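PDB 5DXF: trehalose-6-phosphate phosphatase from Candida albicans, which belongs to glycosyltransferase family 20 and so to the GT-B class, whose members are built from two Rossmann-like domains. Local coordinates for residues A[193-198]-A[220-225]; A[198-203]-A[522-527]; A[246-251]-A[266-271]; A[276-281]-A[285-290]; A[282-285]-A[290-293]. All blocks are in the same frame, centred on the assembly; numbering follows the deposited sequence.

From the N terminus, the chain first leaves helix 173-194 and meets the segment leading into strand 223-227, closing a short loop (interaction 1). Gly198 ends that first segment and begins the next, strand 200-204, which packs against helix 512-526 near the end of the model in interaction 2; the two contacts cross along the chain. The 318 residues between the segments of interaction 2 hold the other three. Interaction 3 joins helices 244-251 and 262-274, closing a short loop through strand 256-259. Interactions 4 and 5 each close a tight hairpin, sharing Val285 and Thr290, and add strands 279-280 and 284-287 to strand 290-296. Interactions 1, 2, 4 and 5 all reach the same nine-stranded sheet.

Interaction 1. Residues A[193-198]-A[220-225]; sequences SVYKPG and PNAYIG
The Tyr195 and Tyr223 rings are the flat groups: Tyr195 reaches the other segment through its hydroxyl, and the Tyr223 ring is approached by a single carbonyl oxygen. The Tyr195 hydroxyl has a neighbour on either side of its ring plane: the Ala222 methyl lies beyond one face, with CB 4.0 Å from Tyr195 OH, and the backbone N of Gly198 lies beyond the other. That amide donates to the phenol, Gly198 N to Tyr195 OH measuring 3.0 Å with a bent angle of 143° at the hydrogen. The bond ties the first residue beyond the helix to the glycine three places on, and would hold the ring in place while its hydroxyl reaches Ala222. The side-chain torsion fits this: CG of Tyr195 stands opposite the backbone N (chi1 175°), which carries the ring across to the 220-225 segment. The second touch is slighter. Gly198 O comes obliquely to the Tyr223 ring, 4.3 Å from CE2, and no polar bond links the two segments. With 96 Å² buried, and Gly198 exposed, this is light packing at the margin of the domain, although the Ala222 methyl itself is buried. Around it, Phe219 meets the Tyr195 ring edge-to-face, and Ile201 of strand 200-204 also touches that ring. Arg216 of helix 211-218 binds the carbonyl of Ala222. The contact therefore sits between the end of helix 173-194 and the lead into strand 223-227, with strand 200-204 running as the latter's parallel neighbour and bonded to it through Tyr223 and Gly225.

Interaction 2. Residues A[198-203]-A[522-527]; sequences GDIIWI and DILSHS
Ile200 and Leu524 meet with their side chains crossed at about a right angle, and the CD1 methyl of Ile200 is the point of crossing. It lies 3.8 Å from CD2 of Leu524 and 3.9 Å from CG of the same leucine, so it packs against the branch of that side chain. A fully extended ethyl arm delivers it: with chi1 at -173° the arm of Ile200 leads directly away from the residue's own amide nitrogen, and the next torsion is extended too. The same methyl has a second neighbour in Ile523, whose CG2 is 4.2 Å from Ile200 CD1. One strand residue is thus met by two consecutive helix residues, Ile523 buried and Leu524 at the solvent-exposed margin. The other branch of Ile523 reaches further along the strand, CD1 standing 4.5 Å from the carbonyl O of Ile201. The contact is wholly apolar between side chains and buries 174 Å². Its axes fit a helix laid over a sheet: strand 200-203 and helix 522-526 approach to 10.3 Å, with directions 126° apart. At the helix end, Ile523 O is gripped twice by Ser527, whose N and OG arrive from opposite faces of the carbonyl plane; the Ser527 OG to Ile523 O bond is 3.1 Å. Beyond Ile200, Trp202 continues the apolar seam by stacking on Phe519 of helix 512-526. That C-terminal helix therefore lies across the face of the sheet formed by strand 200-204, which runs between strands 34-37 and 223-227 and is parallel to both.

Interaction 3. Residues A[246-251]-A[266-271]; sequences QLLDGM and RHFISC
Met251 and Phe268 form a Met-aromatic contact between two helices that flank strand 256-259 in the chain, within a Rossmann-like domain as expected of the GT-B class. The helices run well away from parallel: the segment axes come to 11.5 Å, with directions 112° apart, so contact is confined to one region on each. The tight part is made by four buried residues. Leu248 works with both branches, CD1 lying 4.0 Å from CB of Cys271 and 4.1 Å from CE1 of Phe268, while CD2 lies against the carbonyl group of Cys271. Beside it the methionine and the ring run antiparallel alongside each other, Met251 CB and SD both against CE1. A chi1 of 177° swings the Phe268 ring away from its own N and across to the other helix. Phe232 meets the same ring edge-to-face, and Phe259 of strand 256-259 adds a third aromatic. The looser side holds residues that do not meet across the two segments: Gln246 and Asp249 on one helix, Ser270 and exposed Arg266 on the other, all at least partly open to solvent. Ile269, also partly open, packs instead on Val280 and Val285 of the neighbouring hairpin. At the ring itself, Met251 SD approaches CE1 of Phe268 to 3.6 Å, and lies 4.8 Å from the ring centroid in an oblique position.

Interaction 4. Residues A[276-281]-A[285-290]; sequences LGCEVN and VSAYGT
Ser286 N donates to Glu279 O in the shortest polar bond across this contact, 2.7 Å long with an angle of 157° at the hydrogen. Its return partner is poorer: Glu279 N to Ser286 O measures 3.1 Å with an angle of only 134°, a weak bond. The two make Glu279 and Ser286 an antiparallel hydrogen-bonded pair, and Val280 with Val285 follows as a non-hydrogen-bonded pair. There the two isopropyl groups stand next to each other on one face of the sheet, with CG1 of Val280 3.9 Å from CG2 of Val285. Just before strand 279-280, Cys278 SG packs 3.5 Å from CB of Ala287. The type I' turn from Ala287 to Thr290 is held at its mouth by Thr290 O, which takes Ala287 N and also Ser286 OG; the latter, 2.8 Å away, sits above the carbonyl plane. The chemistry divides the hairpin by face. Val280 and Val285 rest on Ile269 of helix 262-274, whereas Glu279 and Ser286 occupy the more open face, consistent with a short edge strand held by one good backbone bond and apolar backing.

Interaction 5. Residues A[282-285]-A[290-293]; sequences RDSV and TTIS
Ile292 has CG1 opposite its own carbonyl carbon and beside the backbone N (chi1 -56°), which lays the ethyl arm alongside the carbonyl of Val285; CG1 is 3.7 Å from Val285 O. On the other face of the strands, a chi1 of -153° turns the Thr291 hydroxyl away from its own amide, and OG1 stands 3.6 Å from OG of Ser284. The backbones supply the firm link. Val285 N to Ile292 O is 2.9 Å, and Ile292 N returns to Val285 O, also at 2.9 Å. Ile292 O is the more heavily used acceptor: Ser284 OG adds a weak bond of 3.4 Å, and Ser284 CA makes a CA-H...O contact with it. These bonds define an antiparallel hairpin, in which Val285 and Ile292 are the hydrogen-bonded pair and Ser284 and Ser293 the non-hydrogen-bonded one. With strand 279-280 it forms a three-stranded antiparallel meander at one end of the domain's main sheet. Strand 290-296 is the junction, since it runs parallel to strand 256-259 on its other side and Ser293 is backbone-bonded to Asp255 and Ile257. Side chains divide accordingly. Val285 and Ile292, both buried, share Leu252 as a neighbour, and Val285 also meets Ile269 and Cys272 of helix 262-274. Thr291 and Ser293 lie beside His526, from helix 512-526. Asp283, just before the strand, is exposed, and its OD1 accepts a weak hydrogen bond from Gln265 NE2.

Interaction 1. Residues A[193-198]-A[220-225]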
# COMPACT_ATOMS: atom_id res chain seq x y z
N SER A 193 7.03 -7.60 26.87
CA SER A 193 8.07 -6.93 27.62
C SER A 193 7.64 -5.52 28.04
O SER A 193 7.85 -5.13 29.19
CB SER A 193 9.37 -6.85 26.81
OG SER A 193 10.20 -5.81 27.29
N VAL A 194 7.01 -4.76 27.14
CA VAL A 194 6.66 -3.39 27.53
C VAL A 194 5.16 -3.11 27.71
O VAL A 194 4.78 -1.96 27.96
CB VAL A 194 7.23 -2.34 26.54
CG1 VAL A 194 8.73 -2.53 26.36
CG2 VAL A 194 6.49 -2.39 25.21
N TYR A 195 4.31 -4.13 27.62
CA TYR A 195 2.86 -3.95 27.72
C TYR A 195 2.40 -3.56 29.14
O TYR A 195 2.98 -4.00 30.12
CB TYR A 195 2.14 -5.23 27.26
CG TYR A 195 0.64 -5.21 27.44
CD1 TYR A 195 -0.21 -4.84 26.40
CD2 TYR A 195 0.07 -5.56 28.66
CE1 TYR A 195 -1.58 -4.81 26.57
CE2 TYR A 195 -1.29 -5.54 28.84
CZ TYR A 195 -2.11 -5.16 27.80
OH TYR A 195 -3.48 -5.13 27.97
N LYS A 196 1.35 -2.76 29.21
CA LYS A 196 0.73 -2.31 30.45
C LYS A 196 -0.77 -2.64 30.39
O LYS A 196 -1.46 -2.09 29.54
CB LYS A 196 0.95 -0.81 30.64
CG LYS A 196 0.35 -0.21 31.88
CD LYS A 196 1.05 -0.78 33.08
CE LYS A 196 0.79 0.04 34.33
NZ LYS A 196 -0.66 0.26 34.55
N PRO A 197 -1.26 -3.53 31.29
CA PRO A 197 -2.65 -3.97 31.29
C PRO A 197 -3.61 -2.86 30.97
O PRO A 197 -3.55 -1.78 31.57
CB PRO A 197 -2.84 -4.45 32.72
CG PRO A 197 -1.58 -5.09 32.99
CD PRO A 197 -0.56 -4.12 32.44
N GLY A 198 -4.44 -3.11 29.97
CA GLY A 198 -5.38 -2.14 29.47
C GLY A 198 -4.98 -1.39 28.21
O GLY A 198 -5.74 -0.53 27.77
N PRO A 220 -5.94 -13.20 27.92
CA PRO A 220 -7.34 -13.57 27.71
C PRO A 220 -8.25 -12.41 27.25
O PRO A 220 -8.98 -12.58 26.27
CB PRO A 220 -7.77 -14.08 29.09
CG PRO A 220 -6.51 -14.61 29.69
CD PRO A 220 -5.45 -13.65 29.24
N ASN A 221 -8.21 -11.27 27.93
CA ASN A 221 -9.08 -10.15 27.56
C ASN A 221 -8.34 -8.82 27.33
O ASN A 221 -8.51 -7.87 28.09
CB ASN A 221 -10.17 -9.94 28.63
CG ASN A 221 -11.31 -9.05 28.14
OD1 ASN A 221 -11.21 -8.39 27.11
ND2 ASN A 221 -12.40 -9.03 28.90
N ALA A 222 -7.55 -8.76 26.26
CA ALA A 222 -7.00 -7.49 25.79
C ALA A 222 -7.74 -7.07 24.53
O ALA A 222 -8.18 -7.92 23.76
CB ALA A 222 -5.50 -7.60 25.52
N TYR A 223 -7.88 -5.77 24.33
CA TYR A 223 -8.51 -5.26 23.11
C TYR A 223 -7.50 -5.27 21.98
O TYR A 223 -6.52 -4.51 22.01
CB TYR A 223 -9.08 -3.86 23.33
CG TYR A 223 -9.59 -3.63 24.73
CD1 TYR A 223 -10.63 -4.38 25.24
CD2 TYR A 223 -9.02 -2.65 25.54
CE1 TYR A 223 -11.10 -4.17 26.52
CE2 TYR A 223 -9.48 -2.44 26.82
CZ TYR A 223 -10.52 -3.20 27.31
OH TYR A 223 -10.98 -2.98 28.59
N ILE A 224 -7.73 -6.12 20.99
CA ILE A 224 -6.78 -6.28 19.89
C ILE A 224 -7.47 -6.12 18.54
O ILE A 224 -8.49 -6.76 18.27
CB ILE A 224 -6.08 -7.65 19.95
CG1 ILE A 224 -5.33 -7.79 21.27
CG2 ILE A 224 -5.13 -7.81 18.77
CD1 ILE A 224 -4.53 -9.06 21.39
N GLY A 225 -6.88 -5.29 17.69
CA GLY A 225 -7.39 -5.07 16.35
C GLY A 225 -6.36 -5.42 15.30
O GLY A 225 -5.19 -5.10 15.44

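Interaction 2. Residues A[198-203]-A[522-527]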
# COMPACT_ATOMS: atom_id res chain seq x y z
N GLY A 198 -4.44 -3.11 29.97
CA GLY A 198 -5.38 -2.14 29.47
C GLY A 198 -4.98 -1.39 28.21
O GLY A 198 -5.74 -0.53 27.77
N ASP A 199 -3.82 -1.70 27.63
CA ASP A 199 -3.44 -1.13 26.33
C ASP A 199 -4.45 -1.52 25.25
O ASP A 199 -5.24 -2.46 25.40
CB ASP A 199 -2.05 -1.59 25.90
CG ASP A 199 -0.94 -0.75 26.53
OD1 ASP A 199 -1.08 0.51 26.49
OD2 ASP A 199 -0.01 -1.37 27.07
N ILE A 200 -4.39 -0.81 24.13
CA ILE A 200 -5.12 -1.17 22.93
C ILE A 200 -4.05 -1.55 21.90
O ILE A 200 -3.07 -0.83 21.72
CB ILE A 200 -6.04 -0.00 22.48
CG1 ILE A 200 -6.94 -0.41 21.32
CG2 ILE A 200 -5.22 1.26 22.21
CD1 ILE A 200 -7.82 0.70 20.82
N ILE A 201 -4.22 -2.69 21.25
CA ILE A 201 -3.19 -3.18 20.35
C ILE A 201 -3.64 -3.16 18.90
O ILE A 201 -4.70 -3.67 18.57
CB ILE A 201 -2.72 -4.60 20.70
CG1 ILE A 201 -2.49 -4.73 22.20
CG2 ILE A 201 -1.43 -4.92 19.97
CD1 ILE A 201 -1.25 -4.02 22.68
N TRP A 202 -2.82 -2.57 18.05
CA TRP A 202 -3.08 -2.52 16.63
C TRP A 202 -1.94 -3.20 15.90
O TRP A 202 -0.80 -2.84 16.10
CB TRP A 202 -3.20 -1.07 16.18
CG TRP A 202 -3.88 -0.92 14.89
CD1 TRP A 202 -4.03 -1.86 13.94
CD2 TRP A 202 -4.50 0.26 14.38
NE1 TRP A 202 -4.71 -1.36 12.87
CE2 TRP A 202 -5.01 -0.05 13.12
CE3 TRP A 202 -4.67 1.55 14.88
CZ2 TRP A 202 -5.69 0.88 12.35
CZ3 TRP A 202 -5.34 2.47 14.11
CH2 TRP A 202 -5.84 2.13 12.86
N ILE A 203 -2.25 -4.17 15.06
CA ILE A 203 -1.22 -4.87 14.31
C ILE A 203 -1.51 -4.88 12.82
O ILE A 203 -2.66 -5.03 12.41
CB ILE A 203 -1.05 -6.32 14.77
CG1 ILE A 203 -0.79 -6.37 16.26
CG2 ILE A 203 0.10 -6.96 14.03
CD1 ILE A 203 -1.79 -7.23 17.00
N ASP A 522 -13.81 1.65 16.39
CA ASP A 522 -14.48 0.38 16.08
C ASP A 522 -13.96 -0.77 16.95
O ASP A 522 -14.75 -1.57 17.48
CB ASP A 522 -14.32 0.05 14.59
CG ASP A 522 -14.99 1.07 13.68
OD1 ASP A 522 -15.92 1.78 14.14
OD2 ASP A 522 -14.59 1.17 12.50
N ILE A 523 -12.65 -0.77 17.18
CA ILE A 523 -12.05 -1.81 17.99
C ILE A 523 -12.66 -1.72 19.36
O ILE A 523 -13.07 -2.73 19.92
CB ILE A 523 -10.55 -1.56 18.17
CG1 ILE A 523 -9.81 -1.70 16.85
CG2 ILE A 523 -9.94 -2.53 19.17
CD1 ILE A 523 -8.32 -1.60 17.00
N LEU A 524 -12.74 -0.51 19.89
CA LEU A 524 -13.30 -0.29 21.21
C LEU A 524 -14.78 -0.61 21.25
O LEU A 524 -15.28 -1.18 22.21
CB LEU A 524 -13.01 1.12 21.69
CG LEU A 524 -11.53 1.31 21.99
CD1 LEU A 524 -11.28 2.64 22.67
CD2 LEU A 524 -11.00 0.16 22.84
N SER A 525 -15.46 -0.25 20.18
CA SER A 525 -16.89 -0.43 20.10
C SER A 525 -17.27 -1.90 20.19
O SER A 525 -18.24 -2.25 20.83
CB SER A 525 -17.41 0.17 18.81
OG SER A 525 -18.77 -0.12 18.63
N HIS A 526 -16.50 -2.78 19.56
CA HIS A 526 -16.84 -4.19 19.61
C HIS A 526 -16.31 -4.89 20.86
O HIS A 526 -16.95 -5.81 21.37
CB HIS A 526 -16.33 -4.91 18.37
CG HIS A 526 -16.88 -6.29 18.23
ND1 HIS A 526 -16.17 -7.42 18.58
CD2 HIS A 526 -18.09 -6.73 17.81
CE1 HIS A 526 -16.91 -8.49 18.36
NE2 HIS A 526 -18.08 -8.10 17.89
N SER A 527 -15.15 -4.47 21.35
CA SER A 527 -14.60 -5.07 22.57
C SER A 527 -15.37 -4.59 23.80
O SER A 527 -14.79 -4.04 24.73
CB SER A 527 -13.11 -4.76 22.72
OG SER A 527 -12.89 -3.39 22.99

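Interaction 3. Residues A[246-251]-A[266-271]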
# COMPACT_ATOMS: atom_id res chain seq x y z
N GLN A 246 -3.17 -22.57 10.89
CA GLN A 246 -2.46 -21.73 11.84
C GLN A 246 -2.54 -20.24 11.50
O GLN A 246 -2.68 -19.42 12.39
CB GLN A 246 -1.02 -22.19 12.10
CG GLN A 246 -0.43 -23.09 11.04
CD GLN A 246 -1.15 -24.40 10.93
OE1 GLN A 246 -2.31 -24.44 10.55
NE2 GLN A 246 -0.46 -25.49 11.25
N LEU A 247 -2.46 -19.89 10.22
CA LEU A 247 -2.59 -18.49 9.85
C LEU A 247 -3.97 -17.92 10.13
O LEU A 247 -4.11 -16.87 10.74
CB LEU A 247 -2.26 -18.31 8.37
CG LEU A 247 -0.89 -18.81 7.93
CD1 LEU A 247 -0.94 -19.34 6.52
CD2 LEU A 247 0.11 -17.69 8.04
N LEU A 248 -5.00 -18.65 9.72
CA LEU A 248 -6.38 -18.30 10.04
C LEU A 248 -6.64 -18.21 11.55
O LEU A 248 -7.21 -17.22 12.05
CB LEU A 248 -7.31 -19.34 9.43
CG LEU A 248 -8.54 -18.82 8.70
CD1 LEU A 248 -8.15 -17.81 7.65
CD2 LEU A 248 -9.28 -19.98 8.07
N ASP A 249 -6.26 -19.27 12.26
CA ASP A 249 -6.22 -19.29 13.72
C ASP A 249 -5.64 -17.98 14.19
O ASP A 249 -6.37 -17.13 14.69
CB ASP A 249 -5.38 -20.47 14.23
CG ASP A 249 -5.35 -20.57 15.74
OD1 ASP A 249 -6.41 -20.84 16.35
OD2 ASP A 249 -4.25 -20.42 16.30
N GLY A 250 -4.33 -17.83 13.98
CA GLY A 250 -3.57 -16.63 14.28
C GLY A 250 -4.36 -15.34 14.14
O GLY A 250 -4.42 -14.54 15.06
N MET A 251 -4.99 -15.17 12.98
CA MET A 251 -5.76 -13.96 12.72
C MET A 251 -6.99 -13.85 13.62
O MET A 251 -7.41 -12.75 13.98
CB MET A 251 -6.18 -13.89 11.25
CG MET A 251 -5.03 -13.67 10.29
SD MET A 251 -5.57 -13.45 8.58
CE MET A 251 -5.26 -15.09 7.92
N ARG A 266 -15.29 -10.76 2.57
CA ARG A 266 -16.06 -11.95 2.20
C ARG A 266 -15.17 -13.18 2.09
O ARG A 266 -15.53 -14.27 2.55
CB ARG A 266 -16.81 -11.71 0.88
CG ARG A 266 -17.80 -10.55 0.94
CD ARG A 266 -18.64 -10.43 -0.33
NE ARG A 266 -17.82 -10.26 -1.52
CZ ARG A 266 -18.30 -9.92 -2.72
NH1 ARG A 266 -19.60 -9.70 -2.88
NH2 ARG A 266 -17.48 -9.79 -3.75
N HIS A 267 -14.00 -13.01 1.48
CA HIS A 267 -13.06 -14.11 1.29
C HIS A 267 -12.50 -14.62 2.62
O HIS A 267 -12.35 -15.83 2.81
CB HIS A 267 -11.91 -13.69 0.38
CG HIS A 267 -12.33 -13.48 -1.04
ND1 HIS A 267 -11.58 -12.74 -1.93
CD2 HIS A 267 -13.41 -13.91 -1.72
CE1 HIS A 267 -12.19 -12.73 -3.11
NE2 HIS A 267 -13.30 -13.43 -3.01
N PHE A 268 -12.20 -13.70 3.53
CA PHE A 268 -11.70 -14.09 4.84
C PHE A 268 -12.75 -14.86 5.62
O PHE A 268 -12.45 -15.88 6.24
CB PHE A 268 -11.25 -12.86 5.63
CG PHE A 268 -10.79 -13.18 7.03
CD1 PHE A 268 -9.52 -13.66 7.25
CD2 PHE A 268 -11.64 -12.99 8.11
CE1 PHE A 268 -9.09 -13.96 8.53
CE2 PHE A 268 -11.21 -13.29 9.39
CZ PHE A 268 -9.94 -13.77 9.60
N ILE A 269 -13.99 -14.36 5.58
CA ILE A 269 -15.10 -15.03 6.23
C ILE A 269 -15.29 -16.45 5.69
O ILE A 269 -15.37 -17.42 6.47
CB ILE A 269 -16.41 -14.22 6.06
CG1 ILE A 269 -16.34 -12.95 6.90
CG2 ILE A 269 -17.61 -15.06 6.44
CD1 ILE A 269 -17.44 -11.97 6.63
N SER A 270 -15.26 -16.57 4.38
CA SER A 270 -15.40 -17.86 3.71
C SER A 270 -14.29 -18.80 4.10
O SER A 270 -14.51 -19.97 4.34
CB SER A 270 -15.38 -17.67 2.21
OG SER A 270 -16.39 -18.43 1.61
N CYS A 271 -13.08 -18.29 4.15
CA CYS A 271 -11.92 -19.05 4.63
C CYS A 271 -12.12 -19.56 6.05
O CYS A 271 -11.85 -20.73 6.33
CB CYS A 271 -10.65 -18.20 4.56
SG CYS A 271 -9.87 -18.11 2.94

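Interaction 4. Residues A[276-281]-A[285-290]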
# COMPACT_ATOMS: atom_id res chain seq x y z
N LEU A 276 -11.48 -23.64 8.80
CA LEU A 276 -11.78 -23.90 10.20
C LEU A 276 -13.27 -24.14 10.40
O LEU A 276 -14.08 -23.76 9.57
CB LEU A 276 -11.30 -22.74 11.08
CG LEU A 276 -9.79 -22.66 11.34
CD1 LEU A 276 -9.44 -21.50 12.27
CD2 LEU A 276 -9.28 -23.97 11.92
N GLY A 277 -13.62 -24.78 11.52
CA GLY A 277 -15.00 -25.12 11.81
C GLY A 277 -15.85 -23.92 12.21
O GLY A 277 -17.07 -24.02 12.29
N CYS A 278 -15.18 -22.79 12.43
CA CYS A 278 -15.80 -21.57 12.96
C CYS A 278 -17.07 -21.15 12.22
O CYS A 278 -17.13 -21.20 10.99
CB CYS A 278 -14.79 -20.43 12.92
SG CYS A 278 -13.12 -20.93 13.37
N GLU A 279 -18.08 -20.74 12.97
CA GLU A 279 -19.37 -20.37 12.41
C GLU A 279 -19.45 -18.88 12.11
O GLU A 279 -19.10 -18.05 12.96
CB GLU A 279 -20.50 -20.79 13.35
CG GLU A 279 -21.82 -20.98 12.65
CD GLU A 279 -22.86 -21.63 13.53
OE1 GLU A 279 -22.63 -21.74 14.76
OE2 GLU A 279 -23.90 -22.04 12.99
N VAL A 280 -19.93 -18.54 10.92
CA VAL A 280 -19.80 -17.18 10.39
C VAL A 280 -21.12 -16.57 9.89
O VAL A 280 -22.07 -17.28 9.55
CB VAL A 280 -18.80 -17.16 9.21
CG1 VAL A 280 -17.50 -17.84 9.60
CG2 VAL A 280 -19.40 -17.84 7.98
N ASN A 281 -21.16 -15.23 9.87
CA ASN A 281 -22.16 -14.48 9.11
C ASN A 281 -21.47 -13.29 8.45
O ASN A 281 -20.25 -13.15 8.55
CB ASN A 281 -23.34 -14.05 10.00
CG ASN A 281 -23.10 -12.73 10.72
OD1 ASN A 281 -21.98 -12.39 11.07
ND2 ASN A 281 -24.17 -11.98 10.94
N VAL A 285 -17.33 -13.45 12.49
CA VAL A 285 -16.80 -14.81 12.51
C VAL A 285 -16.78 -15.23 13.97
O VAL A 285 -16.16 -14.56 14.79
CB VAL A 285 -15.37 -14.90 11.91
CG1 VAL A 285 -14.72 -16.23 12.27
CG2 VAL A 285 -15.40 -14.70 10.41
N SER A 286 -17.47 -16.31 14.31
CA SER A 286 -17.53 -16.68 15.72
C SER A 286 -16.85 -18.01 16.01
O SER A 286 -17.17 -19.04 15.42
CB SER A 286 -18.97 -16.71 16.20
OG SER A 286 -19.01 -16.52 17.61
N ALA A 287 -15.92 -17.96 16.95
CA ALA A 287 -15.20 -19.15 17.39
C ALA A 287 -14.68 -18.93 18.80
O ALA A 287 -14.60 -17.79 19.26
CB ALA A 287 -14.06 -19.46 16.44
N TYR A 288 -14.33 -20.02 19.47
CA TYR A 288 -13.82 -20.02 20.85
C TYR A 288 -14.92 -19.74 21.86
O TYR A 288 -14.65 -19.54 23.05
CB TYR A 288 -12.69 -18.99 21.06
CG TYR A 288 -11.46 -19.13 20.18
CD1 TYR A 288 -11.42 -20.01 19.11
CD2 TYR A 288 -10.34 -18.35 20.44
CE1 TYR A 288 -10.29 -20.12 18.32
CE2 TYR A 288 -9.21 -18.46 19.65
CZ TYR A 288 -9.19 -19.34 18.60
OH TYR A 288 -8.06 -19.44 17.81
N GLY A 289 -16.17 -19.73 21.40
CA GLY A 289 -17.27 -19.26 22.23
C GLY A 289 -17.14 -17.75 22.35
O GLY A 289 -17.62 -17.14 23.30
N THR A 290 -16.48 -17.17 21.36
CA THR A 290 -16.18 -15.75 21.31
C THR A 290 -16.60 -15.22 19.94
O THR A 290 -16.63 -15.98 18.97
CB THR A 290 -14.68 -15.48 21.55
OG1 THR A 290 -14.29 -16.05 22.81
CG2 THR A 290 -14.37 -13.99 21.56

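Interaction 5. Residues A[282-285]-A[290-293]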
# COMPACT_ATOMS: atom_id res chain seq x y z
N ARG A 282 -22.23 -12.42 7.78
CA ARG A 282 -21.65 -11.39 6.91
C ARG A 282 -20.68 -10.40 7.58
O ARG A 282 -19.82 -9.85 6.90
CB ARG A 282 -22.77 -10.59 6.23
CG ARG A 282 -23.58 -9.71 7.16
CD ARG A 282 -24.65 -8.92 6.41
NE ARG A 282 -24.10 -7.81 5.64
CZ ARG A 282 -24.84 -6.81 5.15
NH1 ARG A 282 -26.15 -6.79 5.35
NH2 ARG A 282 -24.26 -5.83 4.46
N ASP A 283 -20.82 -10.17 8.88
CA ASP A 283 -19.92 -9.24 9.57
C ASP A 283 -19.18 -9.89 10.74
O ASP A 283 -18.25 -9.32 11.29
CB ASP A 283 -20.70 -8.02 10.10
CG ASP A 283 -21.29 -7.17 8.99
OD1 ASP A 283 -20.62 -7.00 7.94
OD2 ASP A 283 -22.41 -6.67 9.17
N SER A 284 -19.60 -11.10 11.09
CA SER A 284 -19.03 -11.77 12.24
C SER A 284 -18.51 -13.17 11.97
O SER A 284 -19.17 -13.97 11.33
CB SER A 284 -20.04 -11.84 13.38
OG SER A 284 -19.76 -10.87 14.36
N VAL A 285 -17.33 -13.45 12.49
CA VAL A 285 -16.80 -14.81 12.51
C VAL A 285 -16.78 -15.23 13.97
O VAL A 285 -16.16 -14.56 14.79
CB VAL A 285 -15.37 -14.90 11.91
CG1 VAL A 285 -14.72 -16.23 12.27
CG2 VAL A 285 -15.40 -14.70 10.41
N THR A 290 -16.48 -17.17 21.36
CA THR A 290 -16.18 -15.75 21.31
C THR A 290 -16.60 -15.22 19.94
O THR A 290 -16.63 -15.98 18.97
CB THR A 290 -14.68 -15.48 21.55
OG1 THR A 290 -14.29 -16.05 22.81
CG2 THR A 290 -14.37 -13.99 21.56
N THR A 291 -16.86 -13.94 19.86
CA THR A 291 -17.28 -13.36 18.60
C THR A 291 -16.24 -12.36 18.07
O THR A 291 -15.73 -11.53 18.80
CB THR A 291 -18.69 -12.75 18.70
OG1 THR A 291 -19.31 -12.75 17.42
CG2 THR A 291 -18.64 -11.34 19.23
N ILE A 292 -15.92 -12.49 16.79
CA ILE A 292 -14.94 -11.63 16.14
C ILE A 292 -15.61 -10.78 15.06
O ILE A 292 -16.37 -11.29 14.23
CB ILE A 292 -13.79 -12.45 15.51
CG1 ILE A 292 -13.12 -13.33 16.57
CG2 ILE A 292 -12.77 -11.53 14.86
CD1 ILE A 292 -13.59 -14.77 16.56
N SER A 293 -15.26 -9.50 15.04
CA SER A 293 -15.85 -8.55 14.13
C SER A 293 -14.94 -8.25 12.95
O SER A 293 -13.78 -7.92 13.11
CB SER A 293 -16.19 -7.27 14.87
OG SER A 293 -17.46 -6.80 14.49